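Local coordinates for protein amidohydrolase (Xanthomonas campestris pv. campestris, PDB 4DZH) that probably deaminates adenosine-type nucleosides such as 5'-methylthioadenosine, as a zinc-binding member of the ATZ/TRZ amidohydrolases with a TIM-barrel fold, at residues 39-43 and 44-48. Sequence-based numbering, arbitrary orientation. Where two conformers were deposited one is given.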
loop_
_atom_site.group_PDB
_atom_site.type_symbol
_atom_site.label_atom_id
_atom_site.label_comp_id
_atom_site.label_asym_id
_atom_site.label_seq_id
_atom_site.Cartn_x
_atom_site.Cartn_y
_atom_site.Cartn_z
ATOM N N ALA A 39 -30.536 2.554 9.109
ATOM C CA ALA A 39 -31.544 1.515 9.229
ATOM C C ALA A 39 -31.754 0.844 7.882
ATOM O O ALA A 39 -31.707 1.492 6.834
ATOM C CB ALA A 39 -32.881 2.085 9.764
ATOM N N VAL A 40 -32.023 -0.458 7.924
ATOM C CA VAL A 40 -32.103 -1.274 6.721
ATOM C C VAL A 40 -33.287 -2.202 6.851
ATOM O O VAL A 40 -33.525 -2.776 7.925
ATOM C CB VAL A 40 -30.786 -2.130 6.574
ATOM C CG1 VAL A 40 -30.833 -2.960 5.300
ATOM C CG2 VAL A 40 -29.534 -1.237 6.590
ATOM N N SER A 41 -34.088 -2.315 5.779
ATOM C CA SER A 41 -35.188 -3.293 5.740
ATOM C C SER A 41 -35.201 -3.888 4.346
ATOM O O SER A 41 -35.071 -3.159 3.364
ATOM C CB SER A 41 -36.557 -2.650 6.009
ATOM O OG SER A 41 -36.630 -2.193 7.347
ATOM N N ASN A 42 -35.373 -5.206 4.254
ATOM C CA ASN A 42 -35.455 -5.857 2.949
ATOM C C ASN A 42 -34.254 -5.540 2.097
ATOM O O ASN A 42 -34.345 -5.422 0.867
ATOM C CB ASN A 42 -36.799 -5.510 2.261
ATOM C CG ASN A 42 -37.948 -5.895 3.114
ATOM O OD1 ASN A 42 -38.513 -5.068 3.829
ATOM N ND2 ASN A 42 -38.271 -7.182 3.120
ATOM N N GLY A 43 -33.073 -5.455 2.752
ATOM C CA GLY A 43 -31.854 -5.211 2.009
ATOM C C GLY A 43 -31.667 -3.778 1.574
ATOM O O GLY A 43 -30.711 -3.443 0.894
ATOM N N VAL A 44 -32.641 -2.922 1.890
ATOM C CA VAL A 44 -32.598 -1.545 1.390
ATOM C C VAL A 44 -32.361 -0.553 2.527
ATOM O O VAL A 44 -32.853 -0.776 3.655
ATOM C CB VAL A 44 -33.952 -1.192 0.705
ATOM C CG1 VAL A 44 -34.091 0.279 0.399
ATOM C CG2 VAL A 44 -34.099 -1.983 -0.607
ATOM N N ILE A 45 -31.594 0.503 2.263
ATOM C CA ILE A 45 -31.381 1.546 3.261
ATOM C C ILE A 45 -32.684 2.356 3.409
ATOM O O ILE A 45 -33.142 2.922 2.433
ATOM C CB ILE A 45 -30.236 2.497 2.853
ATOM C CG1 ILE A 45 -28.942 1.675 2.647
ATOM C CG2 ILE A 45 -30.129 3.634 3.858
ATOM C CD1 ILE A 45 -27.708 2.454 2.163
ATOM N N VAL A 46 -33.243 2.432 4.619
ATOM C CA VAL A 46 -34.499 3.150 4.826
ATOM C C VAL A 46 -34.329 4.435 5.656
ATOM O O VAL A 46 -35.277 5.218 5.813
ATOM C CB VAL A 46 -35.595 2.237 5.453
ATOM C CG1 VAL A 46 -35.945 1.109 4.471
ATOM C CG2 VAL A 46 -35.191 1.684 6.833
ATOM N N ALA A 47 -33.124 4.665 6.171
ATOM C CA ALA A 47 -32.871 5.852 6.982
ATOM C C ALA A 47 -31.394 5.998 7.324
ATOM O O ALA A 47 -30.701 4.992 7.537
ATOM C CB ALA A 47 -33.668 5.790 8.275
ATOM N N VAL A 48 -30.943 7.258 7.385
ATOM C CA VAL A 48 -29.589 7.632 7.832
ATOM C C VAL A 48 -29.732 8.864 8.742
ATOM O O VAL A 48 -30.163 9.930 8.287
ATOM C CB VAL A 48 -28.672 8.054 6.651
ATOM C CG1 VAL A 48 -27.238 8.255 7.133
ATOM C CG2 VAL A 48 -28.733 7.058 5.491
#
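Ser41 and Val44 close a two-residue beta hairpin with a pair of backbone hydrogen bonds: Ser41 N gives to Val44 O, lying in that carbonyl's plane, and Val44 N gives to Ser41 O from well above the plane, each 2.9 Å long. Asn42 and Gly43 form the type I' turn between them, both with positive phi. Asp15 OD2 accepts a hydrogen bond from Asn42 N, tying the turn to the neighbouring N-terminal segment. Farther from the turn, a classic beta bulge sets Val46 and Ala47 together against the single residue Ala39. Val46 N donates to Ala39 O (2.9 Å, 167° at the hydrogen), and Ala39 N donates to Ala47 O. Val40 and Ile45 form the non-hydrogen-bonded pair between bulge and turn, and the CA-H of Val40 points instead to the preceding carbonyl, with Val44 O 3.2 Å from Val40 CA. The hairpin belongs to the small four-stranded mixed sheet beside the barrel, away from the metal sites; Ile373 covers Ile45 on one face, and Phe58 packs on Ala39 and Ala47 on the other. The two methyls of Val46 divide between Ser41 and Ala39: CG1, beside the backbone N (chi1 -64°), approaches Ser41 CB at 4.1 Å, whereas CG2 lies 3.8 Å from Ala39 CB. That same methyl of Ala39 meets Ala47 CB at 4.1 Å.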